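Local coordinates for pectate lyase II (Xanthomonas campestris pv. campestris, PDB 2QY1), which probably cleaves pectate, a plant cell-wall polysaccharide, by beta-elimination, as a secreted enzyme of polysaccharide lyase family 1, at residues 98-103 against 130-135; 166-171 against 196-201; 177-182 against 208-213; 216-221 against 242-247. The protein carries 2 engineered substitutions. All blocks are in the same frame, centred on the assembly; numbering follows the deposited sequence.

Interaction 1: 98-103 against 130-135; sequences IIQNMT and WVDHNT
Both Q100 (chi1 -161°) and D132 (chi1 -179°) hold CG anti to the backbone N, which lays their side chains side by side off the same face of two parallel strands. The extended chain of Q100 brings its NE2 within 2.9 Å of D132 OD2, with the oxygen in the amide plane and the N-H nearly straight at 175°. The same OD2 accepts from H133 ND1 at 2.7 Å; the two donors come from opposite faces of the carboxylate, so this oxygen is gripped twice. Beside them, I98 CD1 meets W130 CE3 at the ring edge, 3.7 Å away. N134 bridges the bend that follows the strands: its ND2 gives a hydrogen bond to I99 O (3.0 Å) from above the carbonyl plane, and its OD1 takes M102 N on a lone pair (2.9 Å). I99 O also receives D132 N, so it has two donors. In the wider fold, strand 74-78 pairs with strand 97-105 on one flank and strand 164-174 with strand 129-137 on the other, where S167 OG meets D132 OD1 and W130 NE1. The side chains of I99, V131 and N134 pack on strand 116-119.

Interaction 2: 166-171 against 196-201; sequences VSYNYV and YHHNRF
An aromatic cluster on successive turns of the parallel beta-helix joins Y168 to H197 and H198. H198 CB sits over the centre of the Y168 ring, 3.5 Å from its centroid, while the two rings, nearly parallel, are slid apart so that Y168 OH comes over the imidazole face. H197 meets the same tyrosine obliquely and receives S167 CB over its own face. A hydrogen bond joins H197 ND1 to H198 ND1 (3.0 Å), H198 NE2 bonds to T309 OG1, and a water links H197 NE2 (2.9 Å) to S167 OG (3.1 Å), whose strongest partner is D132. Further along, R200 lies extended with CG anti to the backbone N (chi1 -169°), as is CG of Y170, so its guanidinium rests flat on the tyrosine: centres 4.3 Å apart, planes at 6°. R200 CD touches the same ring face, and NE forms a salt bridge with E202. R200 N to N169 O, at 2.7 Å, is one of four backbone hydrogen bonds in the rung. Strand 129-137 flanks this pair on one side and strand 215-226 on the other; helix 314-321 packs against Y168, H198 and R200, whereas V166 and V171 touch strand 155-158.

Interaction 3: 177-182 against 208-213; sequences VALNGY and VPLQRF. Engineered in segment 208-213: F213 (natural residue Arg).
The segments 177-182 and 208-213 run parallel, their end-to-end directions 10° apart, with L179 opposite L210 and N180 opposite Q211. Three backbone hydrogen bonds fix that register: L210 N to A178 O (2.8 Å), N180 N to L210 O (2.8 Å, bent to 131° at the hydrogen) and R212 N to N180 O (2.7 Å). At one end the contact is apolar. V177 CG2 faces V208 CG2, A178 CB lies against P209 CB at 3.9 Å, and L179 CD1 touches L210 CD1 at 3.9 Å, the two leucines lying side by side and pointing the same way. The peptide bond before P209 is cis. At the other end the contact becomes polar. R212 carries CG anti to its carbonyl carbon (chi1 -74°) and is extended as far as NE, and a turn at the last torsion then brings NH1 to G181 O at 2.9 Å with that oxygen close to the guanidinium plane. NE is paired with D184 in a salt bridge. G181, with no side chain, lies where R212 CB and CD pass close to its carbonyl O. Q211 NE2 bonds to the backbone O of F213, an engineered residue, at 3.1 Å, and its OE1 goes to S216. R212 and R234 have their guanidinium groups close together, and a phosphate ion, probably from the crystallisation liquor, lies near R212, consistent with an anion-accepting pocket. R207, P209 and R212 fit the RxPxxR part of the signature of extracellular pectate lyases, which in relatives lines the groove where the acidic polysaccharide binds.

Interaction 4: 216-221 against 242-247; sequences SHIYNN and ESNYFE
E242 leaves the backbone beside Y219, its CB resting 3.9 Å from Y219 CB, the one beta-bridged pair of these segments. From there the chain is fully extended, with CG anti to the backbone N (chi1 -178°), so CG and CD carry the carboxylate out to the imidazole edge of H217, the two side chains crossing at a slant. At the tip, OE2 accepts H217 NE2 at 2.9 Å; the donor arrives nearly along the C-O axis, the oxygen stays close to the imidazole plane, and the angle at the hydrogen is 158°. The same OE2 has a second partner in Y306 OH, while the other ring nitrogen, H217 ND1, goes to Y304 OH. With both nitrogens bonded, the rotation of the ring is fixed; Y219 CD2 also lies over one of its faces, toward the rim, 3.2 Å above the plane. The bridge is held by E242 N to I218 O at 2.9 Å and by N220 N to E242 O at 3.2 Å. After the bend, Y245 N reaches N221 O at 2.9 Å. N220 and S243 both adopt left-handed backbone angles, turning the two chains together, and N221 and N244 follow with amides lying side by side, planes only 10° apart. N221 passes its own contacts on to the preceding turn, OD1 to N199 N and ND2 to Y196 O. A left-handed residue followed by an inward asparagine, repeated from coil to coil, is the asparagine ladder of the pectate lyase parallel beta-helix, where it lies at the short T2 turn between two of the sheets.

In the fold
All four contacts are largely buried and join successive turns of one parallel beta-helix. Interactions 1, 2 and 4 lie along the same bend, marked by asparagines N134, N169, N199, N221 and N244; 1 and 2 touch across strands 129-137 and 164-174, 2 and 4 across 193-202 and 215-226. Their outward chemistry changes along the row: an amide, carboxylate and imidazole in 1, an aromatic cluster and a guanidinium stacked on a tyrosine in 2, a histidine-glutamate pair in 4. Interaction 3 lies on another face, its centre about 14 Å from that of interaction 2, yet F201 packs on its V177 and V208; it runs from an apolar end to a charged one beside the phosphate.

Interaction 1: 98-103 against 130-135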
# COMPACT_ATOMS: atom_id res chain seq x y z
N ILE A 98 -1.93 5.88 -12.26
CA ILE A 98 -2.99 5.90 -11.25
C ILE A 98 -3.65 4.53 -11.18
O ILE A 98 -4.02 3.96 -12.21
CB ILE A 98 -4.07 6.97 -11.55
CG1 ILE A 98 -3.47 8.38 -11.51
CG2 ILE A 98 -5.25 6.86 -10.56
CD1 ILE A 98 -4.46 9.50 -11.84
N ILE A 99 -3.77 3.99 -9.97
CA ILE A 99 -4.57 2.80 -9.71
C ILE A 99 -5.65 3.21 -8.71
O ILE A 99 -5.33 3.57 -7.58
CB ILE A 99 -3.71 1.63 -9.19
CG1 ILE A 99 -2.61 1.28 -10.20
CG2 ILE A 99 -4.58 0.40 -8.87
CD1 ILE A 99 -1.44 0.50 -9.60
N GLN A 100 -6.91 3.16 -9.13
CA GLN A 100 -8.00 3.78 -8.38
C GLN A 100 -9.30 2.98 -8.42
O GLN A 100 -9.65 2.41 -9.45
CB GLN A 100 -8.24 5.18 -8.94
CG GLN A 100 -8.99 6.13 -8.04
CD GLN A 100 -9.05 7.53 -8.62
OE1 GLN A 100 -9.31 7.70 -9.81
NE2 GLN A 100 -8.81 8.53 -7.78
N ASN A 101 -10.01 2.94 -7.29
CA ASN A 101 -11.35 2.32 -7.19
C ASN A 101 -11.41 0.83 -7.54
O ASN A 101 -12.45 0.32 -7.98
CB ASN A 101 -12.39 3.12 -7.99
CG ASN A 101 -13.78 3.08 -7.36
OD1 ASN A 101 -13.94 3.31 -6.16
ND2 ASN A 101 -14.79 2.79 -8.18
N MET A 102 -10.29 0.13 -7.36
CA MET A 102 -10.26 -1.32 -7.58
C MET A 102 -10.55 -2.06 -6.28
O MET A 102 -10.06 -1.69 -5.22
CB MET A 102 -8.90 -1.77 -8.13
CG MET A 102 -8.60 -1.30 -9.55
SD MET A 102 -9.64 -2.09 -10.79
CE MET A 102 -8.79 -3.66 -10.99
N THR A 103 -11.37 -3.11 -6.39
CA THR A 103 -11.59 -4.03 -5.28
C THR A 103 -10.88 -5.33 -5.63
O THR A 103 -11.26 -6.03 -6.57
CB THR A 103 -13.10 -4.26 -5.02
OG1 THR A 103 -13.71 -3.01 -4.66
CG2 THR A 103 -13.32 -5.26 -3.90
N TRP A 130 0.01 6.99 -8.07
CA TRP A 130 -1.08 7.29 -7.15
C TRP A 130 -1.94 6.05 -6.96
O TRP A 130 -2.66 5.64 -7.87
CB TRP A 130 -1.93 8.45 -7.68
CG TRP A 130 -2.91 9.02 -6.68
CD1 TRP A 130 -2.80 9.03 -5.32
CD2 TRP A 130 -4.13 9.72 -6.98
NE1 TRP A 130 -3.88 9.67 -4.75
CE2 TRP A 130 -4.71 10.10 -5.75
CE3 TRP A 130 -4.79 10.05 -8.18
CZ2 TRP A 130 -5.92 10.80 -5.67
CZ3 TRP A 130 -6.00 10.75 -8.10
CH2 TRP A 130 -6.55 11.11 -6.85
N VAL A 131 -1.84 5.45 -5.78
CA VAL A 131 -2.66 4.30 -5.41
C VAL A 131 -3.76 4.83 -4.50
O VAL A 131 -3.51 5.15 -3.34
CB VAL A 131 -1.81 3.20 -4.72
CG1 VAL A 131 -2.68 2.02 -4.27
CG2 VAL A 131 -0.69 2.72 -5.65
N ASP A 132 -4.98 4.94 -5.03
CA ASP A 132 -6.04 5.70 -4.35
C ASP A 132 -7.40 5.01 -4.34
O ASP A 132 -7.83 4.46 -5.36
CB ASP A 132 -6.15 7.09 -5.01
CG ASP A 132 -7.20 7.97 -4.35
OD1 ASP A 132 -6.94 8.53 -3.27
OD2 ASP A 132 -8.29 8.13 -4.95
N HIS A 133 -8.09 5.05 -3.20
CA HIS A 133 -9.47 4.53 -3.09
C HIS A 133 -9.64 3.10 -3.61
O HIS A 133 -10.61 2.79 -4.32
CB HIS A 133 -10.45 5.48 -3.79
CG HIS A 133 -10.84 6.66 -2.95
ND1 HIS A 133 -10.24 7.90 -3.09
CD2 HIS A 133 -11.75 6.79 -1.96
CE1 HIS A 133 -10.78 8.74 -2.23
NE2 HIS A 133 -11.70 8.09 -1.53
N ASN A 134 -8.71 2.23 -3.26
CA ASN A 134 -8.82 0.81 -3.55
C ASN A 134 -9.18 0.06 -2.27
O ASN A 134 -8.87 0.51 -1.16
CB ASN A 134 -7.52 0.27 -4.15
CG ASN A 134 -7.08 1.04 -5.39
OD1 ASN A 134 -7.71 0.93 -6.45
ND2 ASN A 134 -6.01 1.81 -5.27
N THR A 135 -9.85 -1.08 -2.44
CA THR A 135 -10.13 -1.98 -1.32
C THR A 135 -9.39 -3.29 -1.57
O THR A 135 -9.56 -3.92 -2.61
CB THR A 135 -11.64 -2.22 -1.15
OG1 THR A 135 -12.28 -0.97 -0.84
CG2 THR A 135 -11.94 -3.21 -0.01

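Interaction 2: 166-171 against 196-201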
# COMPACT_ATOMS: atom_id res chain seq x y z
N VAL A 166 -0.12 6.94 -1.44
CA VAL A 166 -0.98 5.81 -1.13
C VAL A 166 -2.08 6.38 -0.23
O VAL A 166 -1.87 6.58 0.96
CB VAL A 166 -0.18 4.70 -0.40
CG1 VAL A 166 -1.08 3.54 0.00
CG2 VAL A 166 0.98 4.20 -1.27
N SER A 167 -3.25 6.65 -0.81
CA SER A 167 -4.30 7.38 -0.10
C SER A 167 -5.69 6.76 -0.19
O SER A 167 -6.06 6.19 -1.22
CB SER A 167 -4.35 8.83 -0.58
OG SER A 167 -4.56 8.90 -1.98
N TYR A 168 -6.45 6.89 0.90
CA TYR A 168 -7.86 6.45 0.97
C TYR A 168 -8.09 4.99 0.56
O TYR A 168 -9.15 4.66 0.02
CB TYR A 168 -8.76 7.38 0.15
CG TYR A 168 -8.79 8.81 0.63
CD1 TYR A 168 -9.70 9.22 1.60
CD2 TYR A 168 -7.90 9.76 0.12
CE1 TYR A 168 -9.73 10.53 2.05
CE2 TYR A 168 -7.93 11.08 0.56
CZ TYR A 168 -8.84 11.46 1.53
OH TYR A 168 -8.88 12.76 1.98
N ASN A 169 -7.10 4.14 0.81
CA ASN A 169 -7.27 2.71 0.58
C ASN A 169 -7.85 2.00 1.80
O ASN A 169 -7.69 2.49 2.94
CB ASN A 169 -5.94 2.07 0.18
CG ASN A 169 -5.44 2.56 -1.16
OD1 ASN A 169 -6.07 2.33 -2.20
ND2 ASN A 169 -4.30 3.23 -1.16
N TYR A 170 -8.50 0.89 1.58
CA TYR A 170 -9.06 0.09 2.65
C TYR A 170 -8.47 -1.31 2.55
O TYR A 170 -8.75 -2.04 1.60
CB TYR A 170 -10.59 0.08 2.55
CG TYR A 170 -11.35 -0.68 3.62
CD1 TYR A 170 -10.76 -1.03 4.84
CD2 TYR A 170 -12.69 -1.02 3.42
CE1 TYR A 170 -11.48 -1.73 5.82
CE2 TYR A 170 -13.41 -1.71 4.39
CZ TYR A 170 -12.80 -2.05 5.58
OH TYR A 170 -13.53 -2.73 6.53
N VAL A 171 -7.64 -1.66 3.52
CA VAL A 171 -7.01 -2.97 3.57
C VAL A 171 -7.48 -3.69 4.83
O VAL A 171 -7.25 -3.22 5.95
CB VAL A 171 -5.46 -2.90 3.55
CG1 VAL A 171 -4.85 -4.30 3.46
CG2 VAL A 171 -4.96 -2.02 2.40
N TYR A 196 1.61 8.06 2.84
CA TYR A 196 0.47 7.21 3.17
C TYR A 196 -0.53 8.05 3.95
O TYR A 196 -0.24 8.44 5.09
CB TYR A 196 0.89 6.03 4.04
CG TYR A 196 1.89 5.07 3.44
CD1 TYR A 196 3.26 5.29 3.56
CD2 TYR A 196 1.46 3.92 2.77
CE1 TYR A 196 4.18 4.39 3.02
CE2 TYR A 196 2.37 3.02 2.23
CZ TYR A 196 3.73 3.26 2.36
OH TYR A 196 4.63 2.37 1.83
N HIS A 197 -1.70 8.33 3.39
CA HIS A 197 -2.70 9.09 4.14
C HIS A 197 -4.15 8.68 3.92
O HIS A 197 -4.52 8.21 2.85
CB HIS A 197 -2.52 10.61 3.96
CG HIS A 197 -2.96 11.13 2.63
ND1 HIS A 197 -4.22 11.63 2.41
CD2 HIS A 197 -2.29 11.25 1.46
CE1 HIS A 197 -4.32 12.03 1.15
NE2 HIS A 197 -3.16 11.81 0.56
N HIS A 198 -4.95 8.85 4.98
CA HIS A 198 -6.39 8.54 4.98
C HIS A 198 -6.71 7.09 4.60
O HIS A 198 -7.80 6.80 4.11
CB HIS A 198 -7.17 9.53 4.11
CG HIS A 198 -7.28 10.90 4.70
ND1 HIS A 198 -6.41 11.92 4.39
CD2 HIS A 198 -8.17 11.42 5.58
CE1 HIS A 198 -6.76 13.01 5.06
NE2 HIS A 198 -7.82 12.73 5.79
N ASN A 199 -5.76 6.19 4.84
CA ASN A 199 -5.99 4.76 4.63
C ASN A 199 -6.68 4.13 5.84
O ASN A 199 -6.53 4.60 6.97
CB ASN A 199 -4.67 4.02 4.34
CG ASN A 199 -3.94 4.57 3.13
OD1 ASN A 199 -2.88 5.19 3.26
ND2 ASN A 199 -4.49 4.35 1.96
N ARG A 200 -7.44 3.08 5.58
CA ARG A 200 -8.10 2.29 6.62
C ARG A 200 -7.42 0.93 6.72
O ARG A 200 -7.46 0.15 5.77
CB ARG A 200 -9.59 2.13 6.32
CG ARG A 200 -10.40 1.56 7.46
CD ARG A 200 -11.88 1.50 7.13
NE ARG A 200 -12.63 0.75 8.14
CZ ARG A 200 -13.93 0.46 8.08
NH1 ARG A 200 -14.66 0.86 7.05
NH2 ARG A 200 -14.50 -0.22 9.06
N PHE A 201 -6.79 0.67 7.86
CA PHE A 201 -6.12 -0.59 8.11
C PHE A 201 -6.83 -1.31 9.26
O PHE A 201 -6.71 -0.90 10.42
CB PHE A 201 -4.64 -0.36 8.49
CG PHE A 201 -3.86 0.43 7.47
CD1 PHE A 201 -3.67 -0.05 6.17
CD2 PHE A 201 -3.28 1.65 7.82
CE1 PHE A 201 -2.93 0.68 5.24
CE2 PHE A 201 -2.53 2.38 6.90
CZ PHE A 201 -2.36 1.90 5.60
O HOH W 1 -4.29 11.98 -2.12

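Interaction 3: 177-182 against 208-213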
# COMPACT_ATOMS: atom_id res chain seq x y z
N VAL A 177 0.41 -5.98 4.98
CA VAL A 177 -0.30 -4.88 4.32
C VAL A 177 0.52 -4.13 3.27
O VAL A 177 0.10 -4.03 2.11
CB VAL A 177 -0.88 -3.88 5.35
CG1 VAL A 177 -1.58 -2.71 4.65
CG2 VAL A 177 -1.84 -4.59 6.28
N ALA A 178 1.67 -3.60 3.67
CA ALA A 178 2.41 -2.68 2.82
C ALA A 178 3.91 -2.80 3.02
O ALA A 178 4.43 -2.51 4.10
CB ALA A 178 1.95 -1.24 3.07
N LEU A 179 4.60 -3.24 1.97
CA LEU A 179 6.05 -3.32 1.98
C LEU A 179 6.64 -2.10 1.28
O LEU A 179 6.11 -1.64 0.27
CB LEU A 179 6.53 -4.60 1.29
CG LEU A 179 8.02 -4.96 1.31
CD1 LEU A 179 8.52 -5.22 2.73
CD2 LEU A 179 8.27 -6.18 0.44
N ASN A 180 7.73 -1.58 1.83
CA ASN A 180 8.45 -0.48 1.21
C ASN A 180 9.95 -0.72 1.36
O ASN A 180 10.55 -0.29 2.34
CB ASN A 180 8.02 0.86 1.83
CG ASN A 180 8.29 2.05 0.92
OD1 ASN A 180 9.35 2.14 0.30
ND2 ASN A 180 7.33 2.97 0.86
N GLY A 181 10.53 -1.42 0.39
CA GLY A 181 11.91 -1.91 0.49
C GLY A 181 11.87 -3.38 0.86
O GLY A 181 11.37 -3.74 1.92
N TYR A 182 12.40 -4.24 -0.01
CA TYR A 182 12.14 -5.68 0.07
C TYR A 182 13.09 -6.47 0.97
O TYR A 182 12.75 -7.57 1.41
CB TYR A 182 12.08 -6.30 -1.33
CG TYR A 182 13.43 -6.65 -1.91
CD1 TYR A 182 14.18 -5.71 -2.61
CD2 TYR A 182 13.96 -7.94 -1.77
CE1 TYR A 182 15.43 -6.02 -3.14
CE2 TYR A 182 15.21 -8.26 -2.30
CZ TYR A 182 15.94 -7.30 -2.98
OH TYR A 182 17.17 -7.61 -3.51
N VAL A 208 2.58 -2.17 8.28
CA VAL A 208 1.55 -1.13 8.13
C VAL A 208 2.08 0.32 8.21
O VAL A 208 1.57 1.12 8.99
CB VAL A 208 0.37 -1.34 9.12
CG1 VAL A 208 -0.92 -0.89 8.48
CG2 VAL A 208 0.22 -2.81 9.53
N PRO A 209 3.09 0.67 7.38
CA PRO A 209 3.87 -0.13 6.44
C PRO A 209 5.16 -0.68 7.07
O PRO A 209 5.57 -0.23 8.14
CB PRO A 209 4.22 0.89 5.36
CG PRO A 209 4.38 2.18 6.12
CD PRO A 209 3.50 2.09 7.35
N LEU A 210 5.77 -1.65 6.40
CA LEU A 210 7.14 -2.01 6.70
C LEU A 210 8.00 -1.12 5.81
O LEU A 210 7.98 -1.26 4.58
CB LEU A 210 7.41 -3.49 6.40
CG LEU A 210 8.72 -4.15 6.87
CD1 LEU A 210 8.69 -5.64 6.57
CD2 LEU A 210 9.98 -3.51 6.27
N GLN A 211 8.72 -0.19 6.42
CA GLN A 211 9.56 0.75 5.67
C GLN A 211 11.04 0.44 5.86
O GLN A 211 11.54 0.41 6.98
CB GLN A 211 9.26 2.19 6.09
CG GLN A 211 10.08 3.24 5.34
CD GLN A 211 9.93 4.64 5.89
OE1 GLN A 211 8.98 4.93 6.63
NE2 GLN A 211 10.86 5.53 5.54
N ARG A 212 11.73 0.22 4.74
CA ARG A 212 13.18 0.12 4.73
C ARG A 212 13.76 1.27 3.92
O ARG A 212 13.40 1.44 2.74
CB ARG A 212 13.63 -1.20 4.11
CG ARG A 212 13.44 -2.44 4.96
CD ARG A 212 14.02 -3.62 4.21
NE ARG A 212 14.01 -4.88 4.94
CZ ARG A 212 13.09 -5.83 4.81
NH1 ARG A 212 12.07 -5.66 3.97
NH2 ARG A 212 13.18 -6.95 5.51
N PHE A 213 14.64 2.05 4.54
CA PHE A 213 15.30 3.21 3.90
C PHE A 213 14.29 4.32 3.54
O PHE A 213 13.09 4.19 3.81
CB PHE A 213 16.09 2.81 2.64
CG PHE A 213 17.02 1.65 2.84
CD1 PHE A 213 18.32 1.85 3.31
CD2 PHE A 213 16.62 0.35 2.52
CE1 PHE A 213 19.19 0.77 3.49
CE2 PHE A 213 17.49 -0.73 2.69
CZ PHE A 213 18.77 -0.52 3.18

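Interaction 4: 216-221 against 242-247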
# COMPACT_ATOMS: atom_id res chain seq x y z
N SER A 216 9.23 8.79 4.53
CA SER A 216 7.79 8.65 4.39
C SER A 216 7.04 9.66 5.24
O SER A 216 7.56 10.18 6.23
CB SER A 216 7.34 7.22 4.72
OG SER A 216 7.35 7.00 6.12
N HIS A 217 5.81 9.94 4.82
CA HIS A 217 4.89 10.76 5.58
C HIS A 217 3.61 9.95 5.74
O HIS A 217 2.91 9.67 4.77
CB HIS A 217 4.65 12.08 4.85
CG HIS A 217 3.82 13.06 5.62
ND1 HIS A 217 3.09 14.06 5.00
CD2 HIS A 217 3.60 13.21 6.94
CE1 HIS A 217 2.46 14.78 5.91
NE2 HIS A 217 2.75 14.28 7.10
N ILE A 218 3.35 9.55 6.98
CA ILE A 218 2.22 8.69 7.31
C ILE A 218 1.25 9.48 8.19
O ILE A 218 1.51 9.67 9.38
CB ILE A 218 2.71 7.39 8.02
CG1 ILE A 218 3.68 6.62 7.11
CG2 ILE A 218 1.53 6.49 8.44
CD1 ILE A 218 4.60 5.64 7.85
N TYR A 219 0.16 9.98 7.60
CA TYR A 219 -0.76 10.86 8.32
C TYR A 219 -2.23 10.56 8.07
O TYR A 219 -2.59 10.09 6.99
CB TYR A 219 -0.44 12.35 8.06
CG TYR A 219 -0.92 12.92 6.74
CD1 TYR A 219 -2.18 13.51 6.62
CD2 TYR A 219 -0.10 12.90 5.61
CE1 TYR A 219 -2.62 14.04 5.41
CE2 TYR A 219 -0.53 13.43 4.39
CZ TYR A 219 -1.79 14.00 4.30
OH TYR A 219 -2.21 14.53 3.09
N ASN A 220 -3.08 10.83 9.07
CA ASN A 220 -4.54 10.67 8.96
C ASN A 220 -5.00 9.26 8.59
O ASN A 220 -6.07 9.10 7.99
CB ASN A 220 -5.14 11.70 7.99
CG ASN A 220 -5.14 13.11 8.54
OD1 ASN A 220 -4.97 13.34 9.74
ND2 ASN A 220 -5.34 14.08 7.65
N ASN A 221 -4.21 8.26 8.94
CA ASN A 221 -4.59 6.86 8.76
C ASN A 221 -5.27 6.32 10.01
O ASN A 221 -4.96 6.73 11.13
CB ASN A 221 -3.39 5.99 8.40
CG ASN A 221 -2.65 6.48 7.18
OD1 ASN A 221 -3.12 6.32 6.05
ND2 ASN A 221 -1.48 7.08 7.39
N GLU A 242 2.02 11.48 11.65
CA GLU A 242 1.26 12.67 12.04
C GLU A 242 -0.26 12.43 12.03
O GLU A 242 -0.80 11.90 11.06
CB GLU A 242 1.62 13.82 11.09
CG GLU A 242 0.93 15.14 11.39
CD GLU A 242 1.26 16.23 10.37
OE1 GLU A 242 0.78 17.36 10.56
OE2 GLU A 242 1.98 15.95 9.38
N SER A 243 -0.92 12.83 13.11
CA SER A 243 -2.39 12.86 13.18
C SER A 243 -3.10 11.57 12.72
O SER A 243 -4.14 11.63 12.06
CB SER A 243 -2.94 14.07 12.41
OG SER A 243 -2.54 15.28 13.03
N ASN A 244 -2.53 10.42 13.07
CA ASN A 244 -3.19 9.14 12.83
C ASN A 244 -4.12 8.81 14.00
O ASN A 244 -4.08 9.47 15.04
CB ASN A 244 -2.15 8.03 12.63
CG ASN A 244 -1.17 8.32 11.51
OD1 ASN A 244 -0.06 8.79 11.74
ND2 ASN A 244 -1.59 8.06 10.28
N TYR A 245 -4.96 7.80 13.80
CA TYR A 245 -5.87 7.32 14.84
C TYR A 245 -5.53 5.85 15.10
O TYR A 245 -5.77 5.00 14.24
CB TYR A 245 -7.32 7.46 14.37
CG TYR A 245 -8.38 7.33 15.45
CD1 TYR A 245 -9.12 8.44 15.86
CD2 TYR A 245 -8.67 6.09 16.03
CE1 TYR A 245 -10.11 8.33 16.83
CE2 TYR A 245 -9.66 5.97 17.01
CZ TYR A 245 -10.37 7.09 17.40
OH TYR A 245 -11.35 6.98 18.36
N PHE A 246 -4.95 5.57 16.27
CA PHE A 246 -4.55 4.22 16.65
C PHE A 246 -5.48 3.65 17.72
O PHE A 246 -5.75 4.31 18.72
CB PHE A 246 -3.12 4.20 17.20
CG PHE A 246 -2.06 4.64 16.22
CD1 PHE A 246 -1.58 5.94 16.23
CD2 PHE A 246 -1.52 3.73 15.31
CE1 PHE A 246 -0.58 6.34 15.34
CE2 PHE A 246 -0.53 4.12 14.41
CZ PHE A 246 -0.06 5.43 14.43
N GLU A 247 -5.95 2.42 17.51
CA GLU A 247 -6.65 1.66 18.56
C GLU A 247 -6.57 0.16 18.29
O GLU A 247 -6.42 -0.25 17.14
CB GLU A 247 -8.11 2.11 18.73
CG GLU A 247 -8.99 1.93 17.50
CD GLU A 247 -10.44 2.33 17.75
OE1 GLU A 247 -10.79 2.63 18.91
OE2 GLU A 247 -11.22 2.35 16.78